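Local coordinates for protein putative TIM-barrel metal-dependent hydrolase (Mycobacterium avium subsp. paratuberculosis S397, PDB 4DZI) that binds two cadmium ions and probably catalyses a metal-dependent hydrolysis as a member of the amidohydrolase family, at residues L148-D153 with I163-I168; L263-I268 with V299-K304; P340-V345 with D349-G354. All blocks are in the same frame, centred on the assembly; numbering follows the deposited sequence.

Contact 1 of 3, residues L148-D153 with I163-I168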
ATOM      1  N   LEU C 148      30.229  -4.696  14.930  1.00 16.46           N
ATOM      2  CA  LEU C 148      31.565  -4.548  15.536  1.00 19.66           C
ATOM      3  C   LEU C 148      32.104  -3.145  15.254  1.00 18.62           C
ATOM      4  O   LEU C 148      32.626  -2.480  16.146  1.00 18.19           O
ATOM      5  CB  LEU C 148      32.527  -5.616  14.987  1.00 16.02           C
ATOM      6  CG  LEU C 148      32.307  -7.074  15.450  1.00 15.42           C
ATOM      7  CD1 LEU C 148      33.139  -8.077  14.659  1.00 20.15           C
ATOM      8  CD2 LEU C 148      32.636  -7.171  16.931  1.00 21.23           C
ATOM      9  N   TRP C 149      31.999  -2.696  13.994  1.00 14.35           N
ATOM     10  CA  TRP C 149      32.410  -1.364  13.648  1.00 15.11           C
ATOM     11  C   TRP C 149      31.670  -0.321  14.479  1.00 13.75           C
ATOM     12  O   TRP C 149      32.236   0.670  14.953  1.00 15.70           O
ATOM     13  CB  TRP C 149      32.206  -1.092  12.129  1.00 13.60           C
ATOM     14  CG  TRP C 149      32.261   0.396  11.937  1.00 15.71           C
ATOM     15  CD1 TRP C 149      33.400   1.190  11.906  1.00 16.18           C
ATOM     16  CD2 TRP C 149      31.127   1.337  11.954  1.00 11.35           C
ATOM     17  NE1 TRP C 149      33.072   2.501  11.848  1.00 17.92           N
ATOM     18  CE2 TRP C 149      31.694   2.656  11.845  1.00 15.51           C
ATOM     19  CE3 TRP C 149      29.720   1.195  11.990  1.00 12.42           C
ATOM     20  CZ2 TRP C 149      30.912   3.804  11.824  1.00 15.85           C
ATOM     21  CZ3 TRP C 149      28.933   2.365  11.947  1.00 12.90           C
ATOM     22  CH2 TRP C 149      29.525   3.648  11.876  1.00 14.27           C
ATOM     23  N   LEU C 150      30.362  -0.541  14.651  1.00 13.78           N
ATOM     24  CA  LEU C 150      29.517   0.460  15.323  1.00 13.91           C
ATOM     25  C   LEU C 150      29.907   0.595  16.795  1.00 16.27           C
ATOM     26  O   LEU C 150      29.993   1.704  17.331  1.00 14.07           O
ATOM     27  CB  LEU C 150      28.050   0.047  15.220  1.00 12.91           C
ATOM     28  CG  LEU C 150      27.034   0.972  15.883  1.00 13.97           C
ATOM     29  CD1 LEU C 150      26.961   2.356  15.248  1.00 12.71           C
ATOM     30  CD2 LEU C 150      25.664   0.265  15.789  1.00 13.48           C
ATOM     31  N   ASP C 151      30.160  -0.538  17.418  1.00 14.09           N
ATOM     32  CA  ASP C 151      30.501  -0.530  18.847  1.00 17.31           C
ATOM     33  C   ASP C 151      31.888   0.094  19.024  1.00 17.90           C
ATOM     34  O   ASP C 151      32.189   0.706  20.047  1.00 18.54           O
ATOM     35  CB  ASP C 151      30.491  -1.954  19.386  1.00 19.33           C
ATOM     36  CG  ASP C 151      30.432  -2.006  20.945  1.00 18.30           C
ATOM     37  OD1 ASP C 151      29.888  -1.072  21.575  1.00 16.99           O
ATOM     38  OD2 ASP C 151      30.895  -3.015  21.506  1.00 26.58           O
ATOM     39  N   GLU C 152      32.742  -0.099  18.029  1.00 15.14           N
ATOM     40  CA  GLU C 152      34.061   0.559  18.047  1.00 15.74           C
ATOM     41  C   GLU C 152      34.041   2.082  17.888  1.00 22.81           C
ATOM     42  O   GLU C 152      34.633   2.812  18.718  1.00 19.12           O
ATOM     43  CB  GLU C 152      34.948  -0.090  16.992  1.00 18.79           C
ATOM     44  CG  GLU C 152      36.316   0.555  16.800  1.00 20.36           C
ATOM     45  CD  GLU C 152      37.203  -0.337  15.954  1.00 37.03           C
ATOM     46  OE1 GLU C 152      36.770  -0.708  14.856  1.00 22.56           O
ATOM     47  OE2 GLU C 152      38.313  -0.703  16.383  1.00 40.98           O
ATOM     48  N   ASP C 153      33.365   2.597  16.849  1.00 14.73           N
ATOM     49  CA  ASP C 153      33.381   4.045  16.604  1.00 15.10           C
ATOM     50  C   ASP C 153      32.387   4.846  17.470  1.00 14.03           C
ATOM     51  O   ASP C 153      32.658   6.018  17.825  1.00 17.67           O
ATOM     52  CB  ASP C 153      33.153   4.394  15.121  1.00 20.06           C
ATOM     53  CG  ASP C 153      34.396   4.202  14.257  1.00 18.86           C
ATOM     54  OD1 ASP C 153      35.366   3.539  14.701  1.00 18.11           O
ATOM     55  OD2 ASP C 153      34.394   4.682  13.123  1.00 16.38           O
ATOM     56  N   ILE C 163      24.851   8.389  24.114  1.00 13.23           N
ATOM     57  CA  ILE C 163      24.536   7.858  22.775  1.00 14.57           C
ATOM     58  C   ILE C 163      24.067   6.428  22.846  1.00 16.56           C
ATOM     59  O   ILE C 163      24.728   5.562  23.415  1.00 15.44           O
ATOM     60  CB  ILE C 163      25.748   8.019  21.836  1.00 13.36           C
ATOM     61  CG1 ILE C 163      25.896   9.498  21.474  1.00 18.55           C
ATOM     62  CG2 ILE C 163      25.634   7.084  20.632  1.00 14.62           C
ATOM     63  CD1 ILE C 163      27.094   9.834  20.616  1.00 22.41           C
ATOM     64  N   ILE C 164      22.874   6.176  22.304  1.00 12.08           N
ATOM     65  CA  ILE C 164      22.412   4.801  22.168  1.00 13.40           C
ATOM     66  C   ILE C 164      22.614   4.433  20.703  1.00 15.99           C
ATOM     67  O   ILE C 164      21.830   4.874  19.865  1.00 14.46           O
ATOM     68  CB  ILE C 164      20.908   4.708  22.529  1.00 14.41           C
ATOM     69  CG1 ILE C 164      20.688   5.106  23.993  1.00 19.50           C
ATOM     70  CG2 ILE C 164      20.368   3.312  22.237  1.00 13.86           C
ATOM     71  CD1 ILE C 164      21.512   4.278  24.939  1.00 20.42           C
ATOM     72  N   ALA C 165      23.691   3.716  20.376  1.00 12.71           N
ATOM     73  CA  ALA C 165      23.923   3.335  18.974  1.00 12.91           C
ATOM     74  C   ALA C 165      23.313   1.977  18.758  1.00 15.67           C
ATOM     75  O   ALA C 165      23.745   1.005  19.347  1.00 13.90           O
ATOM     76  CB  ALA C 165      25.429   3.329  18.649  1.00 14.64           C
ATOM     77  N   ALA C 166      22.311   1.910  17.882  1.00 12.91           N
ATOM     78  CA  ALA C 166      21.553   0.697  17.703  1.00 14.77           C
ATOM     79  C   ALA C 166      22.169  -0.229  16.657  1.00 13.45           C
ATOM     80  O   ALA C 166      22.253   0.122  15.469  1.00 12.80           O
ATOM     81  CB  ALA C 166      20.123   1.081  17.290  1.00 13.73           C
ATOM     82  N   PRO C 167      22.598  -1.436  17.072  1.00 11.65           N
ATOM     83  CA  PRO C 167      23.156  -2.374  16.100  1.00 10.23           C
ATOM     84  C   PRO C 167      22.006  -2.959  15.258  1.00 14.48           C
ATOM     85  O   PRO C 167      20.831  -2.826  15.631  1.00 15.12           O
ATOM     86  CB  PRO C 167      23.766  -3.489  16.966  1.00 13.96           C
ATOM     87  CG  PRO C 167      22.965  -3.431  18.237  1.00 15.52           C
ATOM     88  CD  PRO C 167      22.603  -1.972  18.456  1.00 14.78           C
ATOM     89  N   ILE C 168      22.354  -3.605  14.156  1.00 15.73           N
ATOM     90  CA  ILE C 168      21.335  -4.243  13.298  1.00 13.97           C
ATOM     91  C   ILE C 168      21.222  -5.707  13.670  1.00 15.95           C
ATOM     92  O   ILE C 168      22.240  -6.366  13.901  1.00 16.68           O
ATOM     93  CB  ILE C 168      21.701  -4.105  11.807  1.00 15.62           C
ATOM     94  CG1 ILE C 168      21.702  -2.626  11.392  1.00 14.34           C
ATOM     95  CG2 ILE C 168      20.712  -4.894  10.937  1.00 22.55           C
ATOM     96  CD1 ILE C 168      22.275  -2.381  10.006  1.00 17.19           C
TER

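Contact 2 of 3, residues L263-I268 with V299-K304. With SO4 (sulfate ion), chain J.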
ATOM      1  N   LEU C 263       4.986   3.972  -3.273  1.00 20.03           N
ATOM      2  CA  LEU C 263       5.814   3.418  -2.187  1.00 26.69           C
ATOM      3  C   LEU C 263       5.450   4.002  -0.820  1.00 17.29           C
ATOM      4  O   LEU C 263       5.027   3.283   0.089  1.00 16.01           O
ATOM      5  CB  LEU C 263       7.293   3.662  -2.488  1.00 22.30           C
ATOM      6  CG  LEU C 263       8.314   2.805  -1.737  1.00 30.28           C
ATOM      7  CD1 LEU C 263       9.577   2.681  -2.579  1.00 39.83           C
ATOM      8  CD2 LEU C 263       8.617   3.417  -0.387  1.00 39.01           C
ATOM      9  N   ASP C 264       5.634   5.310  -0.710  1.00 18.80           N
ATOM     10  CA  ASP C 264       5.314   6.081   0.483  1.00 16.26           C
ATOM     11  C   ASP C 264       5.654   5.303   1.747  1.00 16.50           C
ATOM     12  O   ASP C 264       6.828   4.916   1.933  1.00 15.03           O
ATOM     13  CB  ASP C 264       3.843   6.503   0.478  1.00 18.68           C
ATOM     14  CG  ASP C 264       3.569   7.685   1.424  1.00 20.08           C
ATOM     15  OD1 ASP C 264       4.509   8.476   1.707  1.00 27.23           O
ATOM     16  OD2 ASP C 264       2.422   7.828   1.904  1.00 20.61           O
ATOM     17  N   ASP C 265       4.655   5.112   2.598  1.00 15.51           N
ATOM     18  CA  ASP C 265       4.863   4.483   3.906  1.00 15.96           C
ATOM     19  C   ASP C 265       4.370   3.022   3.966  1.00 16.26           C
ATOM     20  O   ASP C 265       4.028   2.493   5.045  1.00 11.99           O
ATOM     21  CB  ASP C 265       4.207   5.341   4.999  1.00 15.11           C
ATOM     22  CG  ASP C 265       2.706   5.448   4.825  1.00 17.66           C
ATOM     23  OD1 ASP C 265       2.197   4.944   3.773  1.00 14.58           O
ATOM     24  OD2 ASP C 265       2.034   6.020   5.728  1.00 18.39           O
ATOM     25  N   ARG C 266       4.376   2.332   2.819  1.00 12.53           N
ATOM     26  CA  ARG C 266       3.825   0.989   2.811  1.00  9.06           C
ATOM     27  C   ARG C 266       4.683   0.000   3.585  1.00 11.66           C
ATOM     28  O   ARG C 266       4.179  -0.943   4.192  1.00 13.57           O
ATOM     29  CB  ARG C 266       3.651   0.480   1.377  1.00 15.59           C
ATOM     30  CG  ARG C 266       2.555   1.271   0.715  1.00 16.09           C
ATOM     31  CD  ARG C 266       2.186   0.748  -0.666  1.00 22.92           C
ATOM     32  NE  ARG C 266       0.872   1.257  -1.029  1.00 21.90           N
ATOM     33  CZ  ARG C 266       0.316   1.085  -2.230  1.00 31.93           C
ATOM     34  NH1 ARG C 266       0.975   0.406  -3.158  1.00 22.83           N
ATOM     35  NH2 ARG C 266      -0.898   1.570  -2.492  1.00 20.28           N
ATOM     36  N   ALA C 267       5.989   0.221   3.605  1.00 10.76           N
ATOM     37  CA  ALA C 267       6.827  -0.752   4.321  1.00 12.06           C
ATOM     38  C   ALA C 267       6.520  -0.815   5.801  1.00 12.16           C
ATOM     39  O   ALA C 267       6.420  -1.904   6.366  1.00 12.62           O
ATOM     40  CB  ALA C 267       8.324  -0.485   4.055  1.00 12.64           C
ATOM     41  N   ILE C 268       6.370   0.346   6.452  1.00 11.76           N
ATOM     42  CA  ILE C 268       6.122   0.331   7.898  1.00  9.86           C
ATOM     43  C   ILE C 268       4.716  -0.204   8.208  1.00 13.99           C
ATOM     44  O   ILE C 268       4.522  -0.954   9.145  1.00 11.89           O
ATOM     45  CB  ILE C 268       6.367   1.705   8.539  1.00 11.75           C
ATOM     46  CG1 ILE C 268       6.356   1.606  10.074  1.00 13.03           C
ATOM     47  CG2 ILE C 268       5.359   2.755   8.108  1.00 11.16           C
ATOM     48  CD1 ILE C 268       7.360   0.623  10.658  1.00 14.28           C
ATOM     49  N   VAL C 299      -0.793   4.689  10.787  1.00 14.09           N
ATOM     50  CA  VAL C 299      -1.541   4.133  11.908  0.50 16.05           C
ATOM     51  C   VAL C 299      -3.028   3.997  11.616  1.00 16.20           C
ATOM     52  O   VAL C 299      -3.647   2.991  11.913  1.00 17.70           O
ATOM     53  CB  VAL C 299      -1.363   5.024  13.155  0.50 14.24           C
ATOM     54  CG1 VAL C 299      -2.135   4.469  14.341  0.50 13.22           C
ATOM     55  CG2 VAL C 299       0.111   5.134  13.492  0.50 18.85           C
ATOM     56  N   HIS C 300      -3.606   5.034  11.063  1.00 19.36           N
ATOM     57  CA  HIS C 300      -5.051   4.960  10.957  1.00 23.34           C
ATOM     58  C   HIS C 300      -5.512   3.912   9.965  1.00 22.03           C
ATOM     59  O   HIS C 300      -6.511   3.262  10.212  1.00 19.67           O
ATOM     60  CB  HIS C 300      -5.690   6.312  10.721  1.00 25.99           C
ATOM     61  CG  HIS C 300      -5.521   6.803   9.331  1.00 18.93           C
ATOM     62  ND1 HIS C 300      -4.331   7.253   8.868  1.00 29.76           N
ATOM     63  CD2 HIS C 300      -6.431   6.923   8.283  1.00 27.10           C
ATOM     64  CE1 HIS C 300      -4.468   7.616   7.571  1.00 32.22           C
ATOM     65  NE2 HIS C 300      -5.755   7.422   7.217  1.00 30.84           N
ATOM     66  N   ARG C 301      -4.800   3.723   8.851  1.00 18.89           N
ATOM     67  CA  ARG C 301      -5.195   2.642   7.918  1.00 14.77           C
ATOM     68  C   ARG C 301      -4.951   1.297   8.535  1.00 19.22           C
ATOM     69  O   ARG C 301      -5.719   0.366   8.336  1.00 19.19           O
ATOM     70  CB  ARG C 301      -4.427   2.708   6.575  1.00 19.80           C
ATOM     71  CG  ARG C 301      -4.605   4.014   5.810  1.00 35.23           C
ATOM     72  CD  ARG C 301      -3.284   4.783   5.715  1.00 32.19           C
ATOM     73  NE  ARG C 301      -2.277   3.952   5.049  1.00 29.20           N
ATOM     74  CZ  ARG C 301      -0.994   4.287   4.951  1.00 16.14           C
ATOM     75  NH1 ARG C 301      -0.602   5.442   5.485  1.00 22.72           N
ATOM     76  NH2 ARG C 301      -0.104   3.464   4.356  1.00 17.93           N
ATOM     77  N   LEU C 302      -3.840   1.173   9.257  1.00 16.36           N
ATOM     78  CA  LEU C 302      -3.508  -0.088   9.883  1.00 14.60           C
ATOM     79  C   LEU C 302      -4.609  -0.458  10.893  1.00 16.34           C
ATOM     80  O   LEU C 302      -5.052  -1.614  10.925  1.00 17.46           O
ATOM     81  CB  LEU C 302      -2.112  -0.008  10.537  1.00 15.45           C
ATOM     82  CG  LEU C 302      -1.674  -1.280  11.264  1.00 17.90           C
ATOM     83  CD1 LEU C 302      -1.446  -2.449  10.322  1.00 20.03           C
ATOM     84  CD2 LEU C 302      -0.366  -1.000  12.033  1.00 16.99           C
ATOM     85  N   ILE C 303      -5.040   0.509  11.699  1.00 15.81           N
ATOM     86  CA  ILE C 303      -6.095   0.274  12.699  1.00 16.58           C
ATOM     87  C   ILE C 303      -7.393  -0.201  12.007  1.00 16.78           C
ATOM     88  O   ILE C 303      -7.967  -1.212  12.408  1.00 18.14           O
ATOM     89  CB  ILE C 303      -6.334   1.512  13.610  1.00 18.05           C
ATOM     90  CG1 ILE C 303      -5.192   1.635  14.630  1.00 17.89           C
ATOM     91  CG2 ILE C 303      -7.672   1.409  14.362  1.00 18.15           C
ATOM     92  CD1 ILE C 303      -5.178   2.962  15.344  1.00 21.61           C
ATOM     93  N   LYS C 304      -7.783   0.464  10.929  1.00 16.50           N
ATOM     94  CA  LYS C 304      -8.999   0.076  10.183  1.00 21.55           C
ATOM     95  C   LYS C 304      -8.893  -1.355   9.704  1.00 22.13           C
ATOM     96  O   LYS C 304      -9.806  -2.166   9.886  1.00 23.76           O
ATOM     97  CB  LYS C 304      -9.223   0.990   8.981  1.00 19.80           C
ATOM     98  CG  LYS C 304     -10.499   0.661   8.213  1.00 31.02           C
ATOM     99  CD  LYS C 304     -10.963   1.862   7.395  1.00 44.35           C
ATOM    100  CE  LYS C 304     -12.253   1.580   6.637  1.00 40.83           C
ATOM    101  NZ  LYS C 304     -11.970   0.985   5.299  1.00 51.71           N
TER
HETATM  102  S   SO4 J 506      -1.777   1.968   1.626  1.00 24.62           S
HETATM  103  O1  SO4 J 506      -2.491   0.771   1.230  1.00 21.83           O
HETATM  104  O2  SO4 J 506      -2.599   3.066   2.204  1.00 24.84           O
HETATM  105  O3  SO4 J 506      -0.995   1.464   2.791  1.00 55.87           O
HETATM  106  O4  SO4 J 506      -0.722   2.531   0.802  1.00 24.54           O

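Contact 3 of 3, residues P340-V345 with D349-G354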
ATOM      1  N   PRO C 340      -2.027  16.255  17.598  1.00 25.17           N
ATOM      2  CA  PRO C 340      -3.218  16.107  18.435  1.00 33.95           C
ATOM      3  C   PRO C 340      -4.042  14.888  18.028  1.00 21.55           C
ATOM      4  O   PRO C 340      -4.475  14.109  18.871  1.00 21.99           O
ATOM      5  CB  PRO C 340      -3.991  17.409  18.172  1.00 29.86           C
ATOM      6  CG  PRO C 340      -2.923  18.399  17.853  1.00 37.01           C
ATOM      7  CD  PRO C 340      -1.892  17.624  17.065  1.00 22.64           C
ATOM      8  N   GLU C 341      -4.266  14.704  16.736  1.00 27.93           N
ATOM      9  CA  GLU C 341      -5.040  13.545  16.301  1.00 26.19           C
ATOM     10  C   GLU C 341      -4.301  12.259  16.610  1.00 19.45           C
ATOM     11  O   GLU C 341      -4.890  11.296  17.071  1.00 19.59           O
ATOM     12  CB  GLU C 341      -5.358  13.627  14.797  1.00 41.35           C
ATOM     13  CG  GLU C 341      -5.991  12.368  14.227  1.00 42.37           C
ATOM     14  CD  GLU C 341      -7.426  12.153  14.693  1.00 98.54           C
ATOM     15  OE1 GLU C 341      -8.076  13.140  15.098  1.00 65.89           O
ATOM     16  OE2 GLU C 341      -7.910  10.995  14.651  1.00 47.43           O
ATOM     17  N   LEU C 342      -2.990  12.232  16.347  1.00 24.02           N
ATOM     18  CA  LEU C 342      -2.226  11.028  16.637  1.00 16.58           C
ATOM     19  C   LEU C 342      -2.375  10.672  18.118  1.00 17.69           C
ATOM     20  O   LEU C 342      -2.505   9.509  18.465  1.00 19.69           O
ATOM     21  CB  LEU C 342      -0.720  11.237  16.290  1.00 15.11           C
ATOM     22  CG  LEU C 342       0.188  10.003  16.443  1.00 17.86           C
ATOM     23  CD1 LEU C 342      -0.285   8.820  15.598  1.00 19.50           C
ATOM     24  CD2 LEU C 342       1.631  10.364  16.093  1.00 20.06           C
ATOM     25  N   ALA C 343      -2.329  11.682  18.997  1.00 20.97           N
ATOM     26  CA  ALA C 343      -2.399  11.415  20.452  1.00 20.34           C
ATOM     27  C   ALA C 343      -3.758  10.813  20.789  1.00 19.13           C
ATOM     28  O   ALA C 343      -3.915   9.912  21.634  1.00 19.71           O
ATOM     29  CB  ALA C 343      -2.181  12.708  21.239  1.00 16.53           C
ATOM     30  N   ARG C 344      -4.761  11.289  20.070  1.00 18.21           N
ATOM     31  CA  ARG C 344      -6.103  10.727  20.252  1.00 24.58           C
ATOM     32  C   ARG C 344      -6.147   9.252  19.907  1.00 24.82           C
ATOM     33  O   ARG C 344      -6.785   8.450  20.607  1.00 28.74           O
ATOM     34  CB  ARG C 344      -7.110  11.500  19.410  1.00 26.71           C
ATOM     35  CG  ARG C 344      -7.490  12.835  20.043  1.00 44.24           C
ATOM     36  CD  ARG C 344      -8.796  13.404  19.501  1.00 58.64           C
ATOM     37  NE  ARG C 344      -8.661  13.851  18.119  1.00 53.04           N
ATOM     38  CZ  ARG C 344      -8.225  15.055  17.762  1.00 57.03           C
ATOM     39  NH1 ARG C 344      -7.875  15.942  18.683  1.00 66.03           N
ATOM     40  NH2 ARG C 344      -8.134  15.370  16.479  1.00 32.27           N
ATOM     41  N   VAL C 345      -5.420   8.892  18.849  1.00 21.50           N
ATOM     42  CA  VAL C 345      -5.410   7.524  18.343  1.00 24.27           C
ATOM     43  C   VAL C 345      -4.501   6.543  19.080  1.00 29.80           C
ATOM     44  O   VAL C 345      -4.921   5.424  19.387  1.00 28.55           O
ATOM     45  CB  VAL C 345      -5.036   7.552  16.855  1.00 27.41           C
ATOM     46  CG1 VAL C 345      -4.755   6.160  16.330  1.00 30.61           C
ATOM     47  CG2 VAL C 345      -6.154   8.217  16.082  1.00 31.74           C
ATOM     48  N   ASP C 349       1.410   9.159  25.194  1.00 17.89           N
ATOM     49  CA  ASP C 349       2.599   8.500  25.735  0.50 16.19           C
ATOM     50  C   ASP C 349       3.385   7.707  24.695  1.00 15.42           C
ATOM     51  O   ASP C 349       4.512   7.269  24.954  1.00 13.92           O
ATOM     52  CB  ASP C 349       2.241   7.588  26.912  0.50 13.99           C
ATOM     53  CG  ASP C 349       1.271   6.484  26.514  0.50 21.62           C
ATOM     54  OD1 ASP C 349       0.108   6.804  26.159  0.50 30.65           O
ATOM     55  OD2 ASP C 349       1.680   5.306  26.555  0.50 33.86           O
ATOM     56  N   LYS C 350       2.812   7.511  23.500  1.00 12.34           N
ATOM     57  CA  LYS C 350       3.501   6.738  22.482  1.00 13.47           C
ATOM     58  C   LYS C 350       4.139   7.604  21.395  1.00 12.61           C
ATOM     59  O   LYS C 350       4.749   7.066  20.450  1.00 15.69           O
ATOM     60  CB  LYS C 350       2.517   5.732  21.846  1.00 14.26           C
ATOM     61  CG  LYS C 350       2.156   4.602  22.823  1.00 17.77           C
ATOM     62  CD  LYS C 350       3.411   3.911  23.350  1.00 18.13           C
ATOM     63  CE  LYS C 350       3.138   2.497  23.830  1.00 28.71           C
ATOM     64  NZ  LYS C 350       2.655   2.517  25.226  1.00 31.24           N
ATOM     65  N   ILE C 351       4.019   8.925  21.531  1.00 10.21           N
ATOM     66  CA  ILE C 351       4.556   9.845  20.516  1.00 12.17           C
ATOM     67  C   ILE C 351       5.980  10.248  20.903  1.00 12.92           C
ATOM     68  O   ILE C 351       6.213  10.716  22.020  1.00 17.44           O
ATOM     69  CB  ILE C 351       3.658  11.081  20.380  1.00 13.09           C
ATOM     70  CG1 ILE C 351       2.276  10.662  19.874  1.00 14.57           C
ATOM     71  CG2 ILE C 351       4.276  12.106  19.443  1.00 11.65           C
ATOM     72  CD1 ILE C 351       1.310  11.839  19.773  1.00 17.60           C
ATOM     73  N   LEU C 352       6.915  10.021  19.983  1.00 11.39           N
ATOM     74  CA  LEU C 352       8.310  10.353  20.231  1.00 13.90           C
ATOM     75  C   LEU C 352       8.843  11.484  19.391  1.00 17.63           C
ATOM     76  O   LEU C 352       8.686  11.518  18.162  1.00 14.84           O
ATOM     77  CB  LEU C 352       9.189   9.124  19.978  1.00 12.25           C
ATOM     78  CG  LEU C 352       8.956   7.892  20.851  1.00 12.43           C
ATOM     79  CD1 LEU C 352       9.731   6.676  20.390  1.00 13.88           C
ATOM     80  CD2 LEU C 352       9.382   8.264  22.275  1.00 15.57           C
ATOM     81  N   PHE C 353       9.562  12.397  20.026  1.00 13.65           N
ATOM     82  CA  PHE C 353      10.379  13.342  19.276  1.00 11.99           C
ATOM     83  C   PHE C 353      11.629  12.717  18.655  1.00 12.29           C
ATOM     84  O   PHE C 353      12.418  12.054  19.337  1.00 11.94           O
ATOM     85  CB  PHE C 353      10.759  14.502  20.205  1.00 13.62           C
ATOM     86  CG  PHE C 353      12.065  15.152  19.871  1.00 17.94           C
ATOM     87  CD1 PHE C 353      12.230  15.891  18.708  1.00 15.43           C
ATOM     88  CD2 PHE C 353      13.135  15.020  20.748  1.00 15.89           C
ATOM     89  CE1 PHE C 353      13.453  16.501  18.433  1.00 14.72           C
ATOM     90  CE2 PHE C 353      14.359  15.612  20.476  1.00 21.00           C
ATOM     91  CZ  PHE C 353      14.510  16.378  19.338  1.00 14.44           C
ATOM     92  N   GLY C 354      11.775  12.909  17.340  1.00 13.73           N
ATOM     93  CA  GLY C 354      13.013  12.518  16.645  1.00 12.75           C
ATOM     94  C   GLY C 354      13.252  13.595  15.575  1.00 17.67           C
ATOM     95  O   GLY C 354      12.324  14.003  14.883  1.00 18.91           O
TER

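Contact 1 of 3, residues L148-D153 with I163-I168
The flat peptide group between Ala166 and Pro167 carries a methyl of Leu150 over one face. Leu150 CD2 stands about 3.2 Å above the plane of this peptide. The contact belongs to a beta-alpha-beta crossover of the TIM barrel. Strand 115-121 leads through helix 136-153 into strand 163-165, which runs parallel beside it. The last turn of the helix is thus folded back on the end of the strand it precedes.

Leu150 CD2 lies 3.4 Å from Ala166 O and 3.7 Å from Pro167 CA, so it meets backbone more than side chain. The proline side chain lies farther off, with Pro167 CB 4.4 Å from Leu150 CD2. The indole of Trp149, on the same helix, turns to other partners and meets Tyr16 edge-to-face.

No hydrogen bond joins the two segments. Of residues 148-153, Leu150 alone reaches the strand segment. With CG anti to the backbone N (chi1 179°), its side chain extends from the helix toward the strand, and the two methyls part there. One goes to the Ala166-Pro167 peptide and the other to Ala165. The small alanine side chain lets the leucine come close to the strand. Nearby, Asn147 OD1 of the same helix accepts a bond from Ile168 N, and Asp151 forms a salt bridge with Arg187. On the alanine side, Leu150 CD1 lies 3.9 Å from Ala165 CB, and the branch point Leu150 CG is 4.0 Å from the same methyl.

Contact 2 of 3, residues L263-I268 with V299-K304
Asp265 and Arg301 meet head-on and join in an end-on salt bridge. The guanidinium offers NH1 and NH2, one to each carboxylate oxygen. Arg301 NH1 binds Asp265 OD2 at 2.7 Å, close to the guanidinium plane and on the syn lone pair of the oxygen. The second bond is less regular. Arg301 NH2 is 2.8 Å from Asp265 OD1 but meets it 41° out of the carboxylate plane. The two flat groups are in fact turned 38° against each other, so they do not form one flat pair. The arginine chain folds at its second and third torsions, with chi2 at an unusual 115°. This fold brings the guanidinium round to both the carboxylate and the sulfate.

Asp265 is the third residue of a type II' turn from Leu263 to Arg266 and sits at the N-cap position of helix 266-277, but its carboxylate makes no capping bond. It faces helix 298-312 instead. The salt bridge therefore ties the start of one outer helix of the TIM barrel to the body of another. It does so at the subunit interface, where Arg305 of the second subunit also bonds Asp265 OD1. That buried oxygen is gripped from both chains.

A sulfate, probably from the crystallisation liquor, lies beside the pair. Arg301 NH2 gives a 2.7 Å bond to sulfate O3 besides its bond to the aspartate. Arg266, a straight chain out to NE, comes edge-on, and its NE binds sulfate O4 at 2.7 Å in a nearly straight line. The anion is shared with Arg305 and with Arg266 and Arg305 of the second subunit. Its charge would offset theirs, with Arg266 NE and Arg301 NH2 5.9 Å apart.

Contact 3 of 3, residues P340-V345 with D349-G354
This is a small apolar contact between a helix and the chain that follows it in the TIM barrel. Helix 339-346 ends, and a short link that includes the 3-10 segment 349-350 follows. The extended chain 351-354 then passes the helix at Ile351 and leads away from it. Ile351 points toward the helix. Leu342 and Ala343 receive it, and no hydrogen bond crosses between the segments.

Leu342 and Ile351 lie side by side, their chains running opposite ways. Leu342 CD2 lies alongside the isoleucine chain, 3.8 Å from Ile351 CG1. The longer branch of Ile351 is stretched out (chi2 178°), which carries CD1 beyond the leucine to the helix backbone. Ile351 CD1 comes to 3.7 Å from Ala343 N, and it is 3.9 Å from Ala343 CB. The methyl thus rests on the helix surface, where the alanine has little side chain to hold it off.

Within the helix, Arg344 NH2 forms a salt bridge with Glu341 OE1 at 2.6 Å. Lys350 makes a cation-pi contact with Trp330.

Farther on, the chain leads toward Asp356, a ligand of both cadmium ions. The backbone of Leu352 bonds Ile331, and that of Phe353 bonds Val12. The extended chain thus lies between strands 329-331 and 9-15, with helix 378-393 packed on Leu352 and Phe353, while helix 339-346 leans on helix 298-312 through Val345.

Overall arrangement
The three contacts come in chain order, without overlap. All belong to the same barrel, and they tie successive helices and strands of it on either side of its centre. Contact 1 lies on the side of strands 9-15, 115-121 and 163-165. Contacts 2 and 3 lie across the chain's centre from it, with centres about 29 and 28 Å away. Contacts 2 and 3 are neighbours, about 16 Å between centres. They touch where helix 298-312 meets helix 339-346, with Ile303 CD1 3.4 Å from Val345 CG1. Contacts 1 and 3 both join an outer helix to inner chain around the metal centre. Contact 2 joins two outer helices and is the one that faces the second subunit.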